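Local coordinates for protein tyrosine aminotransferase (Leishmania infantum, PDB 4IX8) that probably transfers the amino group of L-tyrosine to 2-oxoglutarate, using pyridoxal 5'-phosphate as cofactor, at residues N163-A168 and G205-H210; T211-I216 and Q243-S248. One frame throughout, in Å; residues are numbered along the deposited sequence. Where two conformers were deposited one is given.

Contact 1. Residues N163-A168 and G205-H210; sequences NILVCA and GMVDSH
With CG of Asn-163 set between its own backbone N and carbonyl carbon (chi1 67°) and Asp-208 adopting the same first torsion, the amide of one is brought to the carboxylate of the other. Asn-163 ND2 donates to Asp-208 OD1 over 3.1 Å. The acceptor lies in the amide plane, whereas the donor meets OD1 on its syn side and 27° out of the carboxylate plane; the two flat groups stand nearly perpendicular, 82° apart. Asp-208 OD1 takes a second bond, from His-210 N at 2.8 Å, on its anti side and from the opposite face, which makes residues 208-210 an Asx turn. Asp-208 OD2 forms a salt bridge with Arg-186, and Asn-163 OD1 is hydrogen-bonded to Thr-211 OG1, so both polar atoms of each group are engaged. Residues 205-210 lead from helix 200-204 into strand 211-217 of the large mixed sheet of the aminotransferase, and here they wrap over the start of the neighbouring strand 163-168. A nearly straight backbone bond, Asn-163 N to His-210 O at 2.9 Å, fastens the end of the loop to the strand. Further along, Leu-165 divides its methyls between two loop residues: CD1 meets Val-207 CG2 at 3.7 Å, the side chains crossing at about a right angle, and CD2 rests on Met-206 CB at 3.9 Å.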
loop_
_atom_site.group_PDB
_atom_site.type_symbol
_atom_site.label_atom_id
_atom_site.label_comp_id
_atom_site.label_asym_id
_atom_site.label_seq_id
_atom_site.Cartn_x
_atom_site.Cartn_y
_atom_site.Cartn_z
ATOM N N ASN A 163 -11.794 -20.084 -5.167
ATOM C CA ASN A 163 -11.943 -19.969 -3.722
ATOM C C ASN A 163 -10.666 -20.333 -2.964
ATOM O O ASN A 163 -9.820 -21.015 -3.504
ATOM C CB ASN A 163 -13.108 -20.837 -3.267
ATOM C CG ASN A 163 -12.847 -22.347 -3.456
ATOM O OD1 ASN A 163 -12.240 -23.002 -2.590
ATOM N ND2 ASN A 163 -13.400 -22.923 -4.545
ATOM N N ILE A 164 -10.516 -19.819 -1.737
ATOM C CA ILE A 164 -9.458 -20.257 -0.817
ATOM C C ILE A 164 -10.055 -20.631 0.530
ATOM O O ILE A 164 -11.132 -20.153 0.884
ATOM C CB ILE A 164 -8.376 -19.196 -0.585
ATOM C CG1 ILE A 164 -8.996 -17.874 -0.154
ATOM C CG2 ILE A 164 -7.569 -18.971 -1.846
ATOM C CD1 ILE A 164 -7.940 -16.891 0.311
ATOM N N LEU A 165 -9.371 -21.521 1.251
ATOM C CA LEU A 165 -9.794 -21.958 2.562
ATOM C C LEU A 165 -9.107 -21.075 3.560
ATOM O O LEU A 165 -7.887 -21.029 3.591
ATOM C CB LEU A 165 -9.469 -23.440 2.819
ATOM C CG LEU A 165 -10.135 -24.436 1.855
ATOM C CD1 LEU A 165 -9.934 -25.862 2.312
ATOM C CD2 LEU A 165 -11.570 -24.200 1.742
ATOM N N VAL A 166 -9.907 -20.360 4.353
ATOM C CA VAL A 166 -9.417 -19.402 5.367
ATOM C C VAL A 166 -10.025 -19.716 6.738
ATOM O O VAL A 166 -11.215 -20.046 6.830
ATOM C CB VAL A 166 -9.776 -17.982 5.031
ATOM C CG1 VAL A 166 -9.167 -17.019 6.056
ATOM C CG2 VAL A 166 -9.310 -17.645 3.603
ATOM N N CYS A 167 -9.219 -19.664 7.796
ATOM C CA CYS A 167 -9.739 -19.899 9.137
ATOM C C CYS A 167 -10.781 -18.846 9.501
ATOM O O CYS A 167 -10.719 -17.714 9.039
ATOM C CB CYS A 167 -8.609 -19.917 10.159
ATOM S SG CYS A 167 -7.661 -18.421 9.996
ATOM N N ALA A 168 -11.737 -19.239 10.340
ATOM C CA ALA A 168 -12.652 -18.313 11.036
ATOM C C ALA A 168 -12.652 -18.759 12.486
ATOM O O ALA A 168 -12.830 -19.930 12.755
ATOM C CB ALA A 168 -14.053 -18.355 10.489
ATOM N N GLY A 205 -13.920 -31.433 3.123
ATOM C CA GLY A 205 -15.146 -31.474 2.336
ATOM C C GLY A 205 -15.384 -30.172 1.589
ATOM O O GLY A 205 -16.317 -30.052 0.798
ATOM N N MET A 206 -14.568 -29.173 1.868
ATOM C CA MET A 206 -14.749 -27.872 1.240
ATOM C C MET A 206 -13.868 -27.665 0.007
ATOM O O MET A 206 -13.957 -26.617 -0.650
ATOM C CB MET A 206 -14.442 -26.773 2.229
ATOM C CG MET A 206 -15.413 -26.730 3.365
ATOM S SD MET A 206 -14.800 -25.448 4.466
ATOM C CE MET A 206 -15.927 -25.736 5.865
ATOM N N VAL A 207 -12.945 -28.591 -0.228
ATOM C CA VAL A 207 -11.992 -28.465 -1.330
ATOM C C VAL A 207 -12.640 -28.892 -2.640
ATOM O O VAL A 207 -13.232 -29.959 -2.726
ATOM C CB VAL A 207 -10.734 -29.308 -1.090
ATOM C CG1 VAL A 207 -9.756 -29.168 -2.253
ATOM C CG2 VAL A 207 -10.054 -28.886 0.211
ATOM N N ASP A 208 -12.568 -28.034 -3.651
ATOM C CA ASP A 208 -12.999 -28.467 -4.975
ATOM C C ASP A 208 -12.001 -27.993 -6.031
ATOM O O ASP A 208 -10.926 -27.473 -5.692
ATOM C CB ASP A 208 -14.424 -27.993 -5.261
ATOM C CG ASP A 208 -14.569 -26.499 -5.226
ATOM O OD1 ASP A 208 -13.632 -25.765 -5.660
ATOM O OD2 ASP A 208 -15.667 -26.050 -4.844
ATOM N N SER A 209 -12.368 -28.148 -7.298
ATOM C CA SER A 209 -11.478 -27.868 -8.416
ATOM C C SER A 209 -11.092 -26.415 -8.489
ATOM O O SER A 209 -10.083 -26.071 -9.104
ATOM C CB SER A 209 -12.145 -28.311 -9.747
ATOM O OG SER A 209 -13.417 -27.694 -9.923
ATOM N N HIS A 210 -11.865 -25.551 -7.837
ATOM C CA HIS A 210 -11.566 -24.110 -7.868
ATOM C C HIS A 210 -10.855 -23.628 -6.611
ATOM O O HIS A 210 -10.630 -22.444 -6.466
ATOM C CB HIS A 210 -12.834 -23.301 -8.030
ATOM C CG HIS A 210 -13.500 -23.471 -9.345
ATOM N ND1 HIS A 210 -12.851 -23.284 -10.538
ATOM C CD2 HIS A 210 -14.760 -23.831 -9.660
ATOM C CE1 HIS A 210 -13.682 -23.516 -11.531
ATOM N NE2 HIS A 210 -14.851 -23.831 -11.024
#

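Contact 2. Residues T211-I216 and Q243-S248; sequences TKAFVI and QIPLIS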
loop_
_atom_site.group_PDB
_atom_site.type_symbol
_atom_site.label_atom_id
_atom_site.label_comp_id
_atom_site.label_asym_id
_atom_site.label_seq_id
_atom_site.Cartn_x
_atom_site.Cartn_y
_atom_site.Cartn_z
ATOM N N THR A 211 -10.531 -24.534 -5.689
ATOM C CA THR A 211 -9.864 -24.155 -4.444
ATOM C C THR A 211 -8.368 -23.964 -4.712
ATOM O O THR A 211 -7.719 -24.905 -5.143
ATOM C CB THR A 211 -10.030 -25.255 -3.361
ATOM O OG1 THR A 211 -11.411 -25.514 -3.085
ATOM C CG2 THR A 211 -9.357 -24.893 -2.122
ATOM N N LYS A 212 -7.802 -22.803 -4.390
ATOM C CA LYS A 212 -6.434 -22.465 -4.791
ATOM C C LYS A 212 -5.417 -22.343 -3.673
ATOM O O LYS A 212 -4.227 -22.287 -3.942
ATOM C CB LYS A 212 -6.421 -21.154 -5.592
ATOM C CG LYS A 212 -7.186 -21.264 -6.900
ATOM C CD LYS A 212 -6.556 -22.259 -7.880
ATOM C CE LYS A 212 -7.606 -22.942 -8.753
ATOM N NZ LYS A 212 -8.026 -22.107 -9.903
ATOM N N ALA A 213 -5.859 -22.282 -2.425
ATOM C CA ALA A 213 -4.933 -22.114 -1.320
ATOM C C ALA A 213 -5.604 -22.440 0.007
ATOM O O ALA A 213 -6.821 -22.498 0.106
ATOM C CB ALA A 213 -4.380 -20.673 -1.302
ATOM N N PHE A 214 -4.772 -22.697 1.003
ATOM C CA PHE A 214 -5.178 -22.879 2.385
ATOM C C PHE A 214 -4.457 -21.809 3.193
ATOM O O PHE A 214 -3.239 -21.765 3.178
ATOM C CB PHE A 214 -4.787 -24.251 2.875
ATOM C CG PHE A 214 -5.449 -24.661 4.146
ATOM C CD1 PHE A 214 -4.832 -24.443 5.358
ATOM C CD2 PHE A 214 -6.656 -25.316 4.131
ATOM C CE1 PHE A 214 -5.442 -24.837 6.553
ATOM C CE2 PHE A 214 -7.254 -25.719 5.303
ATOM C CZ PHE A 214 -6.642 -25.482 6.518
ATOM N N VAL A 215 -5.200 -20.938 3.864
ATOM C CA VAL A 215 -4.607 -19.873 4.645
ATOM C C VAL A 215 -4.648 -20.203 6.136
ATOM O O VAL A 215 -5.707 -20.573 6.646
ATOM C CB VAL A 215 -5.325 -18.542 4.459
ATOM C CG1 VAL A 215 -4.698 -17.506 5.363
ATOM C CG2 VAL A 215 -5.289 -18.076 3.003
ATOM N N ILE A 216 -3.504 -20.076 6.824
ATOM C CA ILE A 216 -3.503 -20.106 8.271
ATOM C C ILE A 216 -2.912 -18.826 8.816
ATOM O O ILE A 216 -2.174 -18.109 8.115
ATOM C CB ILE A 216 -2.740 -21.304 8.863
ATOM C CG1 ILE A 216 -1.274 -21.244 8.524
ATOM C CG2 ILE A 216 -3.388 -22.627 8.433
ATOM C CD1 ILE A 216 -0.463 -22.315 9.213
ATOM N N GLN A 243 -3.117 -30.994 -2.579
ATOM C CA GLN A 243 -2.304 -30.335 -3.605
ATOM C C GLN A 243 -2.659 -28.867 -3.803
ATOM O O GLN A 243 -2.825 -28.391 -4.946
ATOM C CB GLN A 243 -2.407 -31.092 -4.932
ATOM C CG GLN A 243 -1.627 -32.417 -4.932
ATOM C CD GLN A 243 -1.783 -33.174 -6.238
ATOM O OE1 GLN A 243 -1.461 -32.655 -7.298
ATOM N NE2 GLN A 243 -2.302 -34.395 -6.172
ATOM N N ILE A 244 -2.731 -28.145 -2.685
ATOM C CA ILE A 244 -2.871 -26.707 -2.706
ATOM C C ILE A 244 -1.762 -26.115 -1.867
ATOM O O ILE A 244 -1.358 -26.726 -0.875
ATOM C CB ILE A 244 -4.226 -26.279 -2.155
ATOM C CG1 ILE A 244 -4.484 -26.957 -0.802
ATOM C CG2 ILE A 244 -5.338 -26.649 -3.147
ATOM C CD1 ILE A 244 -5.789 -26.521 -0.139
ATOM N N PRO A 245 -1.282 -24.917 -2.236
ATOM C CA PRO A 245 -0.240 -24.210 -1.491
ATOM C C PRO A 245 -0.740 -23.704 -0.146
ATOM O O PRO A 245 -1.937 -23.497 0.018
ATOM C CB PRO A 245 0.108 -23.037 -2.395
ATOM C CG PRO A 245 -1.153 -22.798 -3.158
ATOM C CD PRO A 245 -1.698 -24.170 -3.425
ATOM N N LEU A 246 0.181 -23.540 0.792
ATOM C CA LEU A 246 -0.124 -23.082 2.122
ATOM C C LEU A 246 0.377 -21.678 2.338
ATOM O O LEU A 246 1.582 -21.417 2.190
ATOM C CB LEU A 246 0.511 -24.033 3.136
ATOM C CG LEU A 246 0.390 -23.703 4.625
ATOM C CD1 LEU A 246 -1.058 -23.621 5.060
ATOM C CD2 LEU A 246 1.119 -24.772 5.495
ATOM N N ILE A 247 -0.536 -20.771 2.700
ATOM C CA ILE A 247 -0.183 -19.391 3.031
ATOM C C ILE A 247 -0.288 -19.224 4.551
ATOM O O ILE A 247 -1.331 -19.482 5.119
ATOM C CB ILE A 247 -1.112 -18.375 2.345
ATOM C CG1 ILE A 247 -1.101 -18.588 0.831
ATOM C CG2 ILE A 247 -0.739 -16.962 2.729
ATOM C CD1 ILE A 247 -2.109 -17.768 0.091
ATOM N N SER A 248 0.789 -18.791 5.190
ATOM C CA SER A 248 0.858 -18.728 6.635
ATOM C C SER A 248 1.229 -17.352 7.077
ATOM O O SER A 248 2.341 -16.892 6.808
ATOM C CB SER A 248 1.882 -19.717 7.150
ATOM O OG SER A 248 1.924 -19.734 8.550
#
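Phe-214 and Ile-247 are joined by the central bond of a parallel strand pair, Ile-247 N to Phe-214 O at 2.9 Å. Before it, Phe-214 N binds Pro-245 O, and after it Ile-216 N binds Ile-247 O at 2.8 Å. Phe-214 and Leu-246 extend side by side from one face of the sheet. Each has CG anti to its backbone N (chi1 -165° and 176°), which turns the two chains the same way and sets Leu-246 CD1 at the edge of the phenyl ring, near its plane, 3.9 Å from CD1 of Phe-214. Ile-216 continues this face, its CG1 lying 3.5 Å from Ser-248 OG, whose polar partner is Glu-250. On the opposite face, Ile-247 CD1 meets Ala-213 CB at 3.9 Å.

Just before strand 246-249, Ile-244 places CD1 against Phe-214 CB at 3.9 Å, while the ring of Pro-245 packs on Lys-212 O. A Schellman motif with Gln-243 as its C-prime residue ends helix 229-242 and delivers the chain to this position. Ile-40 of the second subunit also reaches Pro-245. Strands 211-217 and 246-249 are the parallel arms of a beta-alpha-beta unit, with helix 229-242 lying over the Phe-214 and Leu-246 face, where Cys-239 touches both. Trp-306 of helix 304-313 packs on Pro-245 and Ile-247, and strand 163-168 flanks strand 211-217 on its other side.

How the contacts relate
The two contacts follow one another along the chain: the loop of contact 1 ends at His-210, and Thr-211 opens contact 2. Their centres are about 9 Å apart, on one side of the chain's centre. Strand 211-217 lies between strands 163-168 and 246-249 in the large mixed sheet, all three running parallel, so it ties the contacts together. Leu-165 O receives Val-215 N, and Leu-165 CB packs on the Phe-214 ring. Contact 1 fastens the approach to this central strand at the partly buried start of the strands, and contact 2 forms its buried pairing with the next strand. Both thereby build the sheet at the core of the large domain of a fold type I aminotransferase.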